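PDB 2WW2: alpha-1,2-mannosidase from Bacteroides thetaiotaomicron, which hydrolyses alpha-mannosidic linkages with inversion of configuration, as a calcium-dependent glycoside hydrolase of family GH92. Local coordinates for residues A[428-433]-A[450-455]; A[380-385]-A[410-415]. All coordinates share one frame; numbering follows the deposited sequence.

Overall arrangement
Both contacts are buried in the family 92 catalytic domain and lie side by side, with centres about 10 Å apart. Interaction 2 comes first along the chain; interaction 1 opens after it closes. Helix 444-465 belongs to interaction 1 but also packs against 380-385, where Ala454 CB is 3.7 Å from Asn382 CB. The residues just before helix 427-433 tie the two together. Arg424 forms a salt bridge with Asp455 and a cation-pi contact with Tyr430, and its backbone bonds to Ala414. Asp425 serves Tyr451 through its carbonyl and Arg415 through its carboxylate. None of the four segments supplies a residue to the two sodium sites.

Interaction 1 (A[428-433]-A[450-455]); sequences EYYDKL and EYAYAD
Two helices of the catalytic domain, which probably has the (alpha/alpha)6-barrel fold of its clan, meet through Tyr430 on one and Tyr451 and Asp455 on the other. Their axes pass 12.4 Å apart at 74°, so the gap is bridged by one long side chain. Tyr430 spans it. Tyr430 CG is anti to the backbone N (chi1 176°), which carries the ring out to helix 444-465. Tyr451 meets this ring as a T-shaped pair. The edge of Tyr451 is turned to the face of Tyr430, with centroids 5.6 Å apart. Next to this pair, Tyr451 CB packs against Tyr430 CE1 at 3.7 Å. The phenol of Tyr451 points on to the carbonyl O of Asp425, to which it is hydrogen-bonded. Ala452 CB borders the Tyr430 hydroxyl. That hydroxyl also pairs with Asn480 ND2. Arg424 makes a cation-pi contact with the Tyr430 ring and a salt bridge to Asp455 OD1. The arginine would be expected to favour a charged carboxylate here. The second oxygen of Asp455 takes the tyrosine: Tyr430 OH donates to Asp455 OD2 at 2.7 Å, on the anti side and 20° out of the carboxylate plane.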
loop_
_atom_site.group_PDB
_atom_site.type_symbol
_atom_site.label_atom_id
_atom_site.label_comp_id
_atom_site.label_asym_id
_atom_site.label_seq_id
_atom_site.Cartn_x
_atom_site.Cartn_y
_atom_site.Cartn_z
ATOM N N GLU A 428 -18.266 33.787 9.330
ATOM C CA GLU A 428 -19.688 34.065 9.164
ATOM C C GLU A 428 -20.469 32.760 9.057
ATOM O O GLU A 428 -21.455 32.574 9.765
ATOM C CB GLU A 428 -19.937 34.942 7.941
ATOM C CG GLU A 428 -19.165 36.241 7.944
ATOM C CD GLU A 428 -17.883 36.196 7.100
ATOM O OE1 GLU A 428 -17.130 35.173 7.124
ATOM O OE2 GLU A 428 -17.640 37.215 6.403
ATOM N N TYR A 429 -20.027 31.855 8.180
ATOM C CA TYR A 429 -20.652 30.536 8.073
ATOM C C TYR A 429 -20.605 29.794 9.408
ATOM O O TYR A 429 -21.578 29.206 9.846
ATOM C CB TYR A 429 -19.899 29.668 7.060
ATOM C CG TYR A 429 -20.225 29.914 5.597
ATOM C CD1 TYR A 429 -21.531 29.847 5.130
ATOM C CD2 TYR A 429 -19.209 30.169 4.681
ATOM C CE1 TYR A 429 -21.817 30.061 3.793
ATOM C CE2 TYR A 429 -19.479 30.367 3.349
ATOM C CZ TYR A 429 -20.784 30.321 2.914
ATOM O OH TYR A 429 -21.043 30.521 1.584
ATOM N N TYR A 430 -19.429 29.763 10.019
ATOM C CA TYR A 430 -19.248 29.008 11.265
ATOM C C TYR A 430 -20.228 29.474 12.348
ATOM O O TYR A 430 -20.822 28.655 13.056
ATOM C CB TYR A 430 -17.801 29.172 11.721
ATOM C CG TYR A 430 -17.435 28.542 13.044
ATOM C CD1 TYR A 430 -16.952 27.241 13.096
ATOM C CD2 TYR A 430 -17.531 29.263 14.242
ATOM C CE1 TYR A 430 -16.582 26.666 14.297
ATOM C CE2 TYR A 430 -17.151 28.688 15.462
ATOM C CZ TYR A 430 -16.680 27.389 15.476
ATOM O OH TYR A 430 -16.288 26.776 16.652
ATOM N N ASP A 431 -20.382 30.789 12.483
ATOM C CA ASP A 431 -21.282 31.345 13.498
ATOM C C ASP A 431 -22.739 30.991 13.184
ATOM O O ASP A 431 -23.537 30.732 14.085
ATOM C CB ASP A 431 -21.121 32.870 13.601
ATOM C CG ASP A 431 -19.839 33.282 14.347
ATOM O OD1 ASP A 431 -19.242 32.436 15.031
ATOM O OD2 ASP A 431 -19.440 34.454 14.245
ATOM N N LYS A 432 -23.077 30.972 11.900
ATOM C CA LYS A 432 -24.459 30.703 11.495
ATOM C C LYS A 432 -24.793 29.217 11.538
ATOM O O LYS A 432 -25.871 28.823 11.971
ATOM C CB LYS A 432 -24.701 31.240 10.085
ATOM C CG LYS A 432 -26.113 30.952 9.527
ATOM N N LEU A 433 -23.865 28.392 11.072
ATOM C CA LEU A 433 -24.159 26.990 10.797
ATOM C C LEU A 433 -23.651 26.036 11.861
ATOM O O LEU A 433 -24.130 24.917 11.953
ATOM C CB LEU A 433 -23.526 26.577 9.463
ATOM C CG LEU A 433 -23.932 27.273 8.171
ATOM C CD1 LEU A 433 -23.094 26.717 7.008
ATOM C CD2 LEU A 433 -25.447 27.112 7.913
ATOM N N GLU A 450 -10.204 23.232 14.396
ATOM C CA GLU A 450 -9.300 24.177 15.054
ATOM C C GLU A 450 -10.101 25.285 15.761
ATOM O O GLU A 450 -9.745 25.726 16.856
ATOM C CB GLU A 450 -8.345 24.805 14.021
ATOM C CG GLU A 450 -7.390 23.808 13.330
ATOM C CD GLU A 450 -6.159 23.464 14.168
ATOM O OE1 GLU A 450 -5.878 24.213 15.128
ATOM O OE2 GLU A 450 -5.460 22.440 13.873
ATOM N N TYR A 451 -11.182 25.729 15.140
ATOM C CA TYR A 451 -11.974 26.821 15.712
ATOM C C TYR A 451 -12.744 26.414 16.979
ATOM O O TYR A 451 -12.880 27.221 17.909
ATOM C CB TYR A 451 -12.981 27.367 14.702
ATOM C CG TYR A 451 -12.399 27.947 13.423
ATOM C CD1 TYR A 451 -11.041 28.247 13.307
ATOM C CD2 TYR A 451 -13.223 28.193 12.337
ATOM C CE1 TYR A 451 -10.530 28.773 12.117
ATOM C CE2 TYR A 451 -12.728 28.730 11.150
ATOM C CZ TYR A 451 -11.380 29.009 11.051
ATOM O OH TYR A 451 -10.881 29.530 9.882
ATOM N N ALA A 452 -13.280 25.197 17.004
ATOM C CA ALA A 452 -13.997 24.721 18.198
ATOM C C ALA A 452 -13.044 24.718 19.409
ATOM O O ALA A 452 -13.423 25.060 20.532
ATOM C CB ALA A 452 -14.575 23.329 17.955
ATOM N N TYR A 453 -11.795 24.347 19.164
ATOM C CA TYR A 453 -10.761 24.390 20.202
ATOM C C TYR A 453 -10.431 25.825 20.651
ATOM O O TYR A 453 -10.334 26.116 21.865
ATOM C CB TYR A 453 -9.484 23.696 19.699
ATOM C CG TYR A 453 -8.276 23.957 20.597
ATOM C CD1 TYR A 453 -8.228 23.467 21.894
ATOM C CD2 TYR A 453 -7.186 24.709 20.134
ATOM C CE1 TYR A 453 -7.123 23.706 22.712
ATOM C CE2 TYR A 453 -6.093 24.958 20.941
ATOM C CZ TYR A 453 -6.061 24.448 22.221
ATOM O OH TYR A 453 -4.987 24.704 23.026
ATOM N N ALA A 454 -10.241 26.723 19.689
ATOM C CA ALA A 454 -9.921 28.104 20.034
ATOM C C ALA A 454 -11.093 28.717 20.797
ATOM O O ALA A 454 -10.904 29.501 21.723
ATOM C CB ALA A 454 -9.622 28.934 18.766
ATOM N N ASP A 455 -12.308 28.368 20.402
ATOM C CA ASP A 455 -13.465 28.904 21.096
ATOM C C ASP A 455 -13.536 28.369 22.532
ATOM O O ASP A 455 -13.905 29.098 23.462
ATOM C CB ASP A 455 -14.748 28.596 20.314
ATOM C CG ASP A 455 -14.840 29.395 19.028
ATOM O OD1 ASP A 455 -14.231 30.500 18.974
ATOM O OD2 ASP A 455 -15.528 28.943 18.078
#

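Interaction 2 (A[380-385]-A[410-415]); sequences IGNNSV and HQTQAR
Gln411 and Thr412, near the C-terminal end of helix 401-413, face Asn382, just before helix 383-393, and Ser384 in its first turn. No hydrogen bond crosses directly; the two segments meet by van der Waals contact. Gln411 comes first. Its CG leaves anti to the backbone N (chi1 -163°), and the chain then bends at chi2. The side chain runs alongside Asn382, the two pointing opposite ways, with Gln411 CG 4.1 Å from Asn382 CG. The two amide planes are 66° apart. Further out, Gln411 NE2 lies 3.9 Å from Ser384 OG. Both of these atoms are hydrogen-bonded to Glu369 OE2, so the glutamate carboxylate bridges the segments. Gln411 NE2 is also bonded to Met367 O, which fixes the rotation of the amide. Thr412 follows and lies roughly perpendicular to Asn382. Its CG2 is turned to the amide of Asn382, 4.7 Å from Asn382 CG. Its OG1 instead bonds to Ile409 O and to the hydroxyl of Tyr474. Further along, Ala414 pairs through its backbone with Arg424, and Arg415 NH1 forms a salt bridge with Asp425. Helix 444-465 covers the contact through Ile458, which touches Val385 and Thr412. Phe331 of helix 331-334 packs on Ser384, and Glu369 directly precedes strand 370-371.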
loop_
_atom_site.group_PDB
_atom_site.type_symbol
_atom_site.label_atom_id
_atom_site.label_comp_id
_atom_site.label_asym_id
_atom_site.label_seq_id
_atom_site.Cartn_x
_atom_site.Cartn_y
_atom_site.Cartn_z
ATOM N N ILE A 380 -3.699 27.341 9.184
ATOM C CA ILE A 380 -5.073 27.624 9.591
ATOM C C ILE A 380 -5.169 27.808 11.104
ATOM O O ILE A 380 -4.186 27.617 11.836
ATOM C CB ILE A 380 -6.021 26.451 9.201
ATOM C CG1 ILE A 380 -5.643 25.190 9.998
ATOM C CG2 ILE A 380 -6.013 26.192 7.666
ATOM C CD1 ILE A 380 -6.556 24.000 9.701
ATOM N N GLY A 381 -6.361 28.168 11.571
ATOM C CA GLY A 381 -6.650 28.145 13.007
ATOM C C GLY A 381 -6.524 29.495 13.694
ATOM O O GLY A 381 -6.124 30.489 13.070
ATOM N N ASN A 382 -6.858 29.522 14.987
ATOM C CA ASN A 382 -6.718 30.718 15.808
ATOM C C ASN A 382 -5.877 30.347 17.025
ATOM O O ASN A 382 -6.231 30.633 18.173
ATOM C CB ASN A 382 -8.107 31.216 16.269
ATOM C CG ASN A 382 -8.937 31.790 15.124
ATOM O OD1 ASN A 382 -8.409 32.272 14.096
ATOM N ND2 ASN A 382 -10.231 31.741 15.286
ATOM N N ASN A 383 -4.752 29.687 16.780
ATOM C CA ASN A 383 -3.973 29.197 17.894
ATOM C C ASN A 383 -3.144 30.257 18.624
ATOM O O ASN A 383 -2.578 29.986 19.692
ATOM C CB ASN A 383 -3.160 27.976 17.466
ATOM C CG ASN A 383 -4.060 26.853 16.987
ATOM O OD1 ASN A 383 -4.000 26.429 15.817
ATOM N ND2 ASN A 383 -4.940 26.403 17.869
ATOM N N SER A 384 -3.101 31.467 18.073
ATOM C CA SER A 384 -2.638 32.611 18.843
ATOM C C SER A 384 -3.352 32.624 20.214
ATOM O O SER A 384 -2.761 32.952 21.256
ATOM C CB SER A 384 -2.960 33.910 18.104
ATOM O OG SER A 384 -4.348 33.966 17.765
ATOM N N VAL A 385 -4.641 32.304 20.189
ATOM C CA VAL A 385 -5.444 32.302 21.408
ATOM C C VAL A 385 -4.911 31.277 22.405
ATOM O O VAL A 385 -4.827 31.521 23.618
ATOM C CB VAL A 385 -6.911 31.993 21.058
ATOM C CG1 VAL A 385 -7.725 31.810 22.314
ATOM C CG2 VAL A 385 -7.475 33.140 20.166
ATOM N N HIS A 410 -11.970 39.355 18.552
ATOM C CA HIS A 410 -11.848 39.940 17.209
ATOM C C HIS A 410 -11.258 38.929 16.222
ATOM O O HIS A 410 -11.672 38.834 15.064
ATOM C CB HIS A 410 -11.010 41.222 17.240
ATOM C CG HIS A 410 -10.667 41.753 15.884
ATOM N ND1 HIS A 410 -11.545 42.500 15.125
ATOM C CD2 HIS A 410 -9.537 41.639 15.150
ATOM C CE1 HIS A 410 -10.968 42.819 13.978
ATOM N NE2 HIS A 410 -9.749 42.305 13.972
ATOM N N GLN A 411 -10.298 38.150 16.700
ATOM C CA GLN A 411 -9.664 37.126 15.880
ATOM C C GLN A 411 -10.699 36.103 15.368
ATOM O O GLN A 411 -10.506 35.482 14.318
ATOM C CB GLN A 411 -8.559 36.429 16.691
ATOM C CG GLN A 411 -7.555 35.621 15.856
ATOM C CD GLN A 411 -6.514 36.496 15.177
ATOM O OE1 GLN A 411 -6.604 37.730 15.199
ATOM N NE2 GLN A 411 -5.503 35.859 14.580
ATOM N N THR A 412 -11.797 35.934 16.095
ATOM C CA THR A 412 -12.812 34.960 15.711
ATOM C C THR A 412 -13.988 35.618 14.994
ATOM O O THR A 412 -14.877 34.923 14.512
ATOM C CB THR A 412 -13.405 34.247 16.943
ATOM O OG1 THR A 412 -14.215 35.180 17.680
ATOM C CG2 THR A 412 -12.304 33.694 17.851
ATOM N N GLN A 413 -14.011 36.948 14.948
ATOM C CA GLN A 413 -15.165 37.668 14.404
ATOM C C GLN A 413 -14.792 38.572 13.236
ATOM O O GLN A 413 -15.570 39.452 12.838
ATOM C CB GLN A 413 -15.826 38.498 15.501
ATOM C CG GLN A 413 -16.406 37.634 16.608
ATOM C CD GLN A 413 -17.609 36.829 16.146
ATOM O OE1 GLN A 413 -17.593 35.593 16.139
ATOM N NE2 GLN A 413 -18.648 37.523 15.744
ATOM N N ALA A 414 -13.597 38.350 12.695
ATOM C CA ALA A 414 -13.115 39.093 11.540
ATOM C C ALA A 414 -12.030 38.280 10.839
ATOM O O ALA A 414 -11.500 37.323 11.392
ATOM C CB ALA A 414 -12.550 40.445 11.961
ATOM N N ARG A 415 -11.699 38.685 9.619
ATOM C CA ARG A 415 -10.628 38.066 8.865
ATOM C C ARG A 415 -9.937 39.139 8.048
ATOM O O ARG A 415 -10.580 40.077 7.557
ATOM C CB ARG A 415 -11.176 36.987 7.925
ATOM C CG ARG A 415 -10.134 35.942 7.536
ATOM C CD ARG A 415 -10.389 35.393 6.138
ATOM N NE ARG A 415 -9.962 36.327 5.098
ATOM C CZ ARG A 415 -9.997 36.058 3.795
ATOM N NH1 ARG A 415 -10.441 34.875 3.366
ATOM N NH2 ARG A 415 -9.579 36.969 2.919
#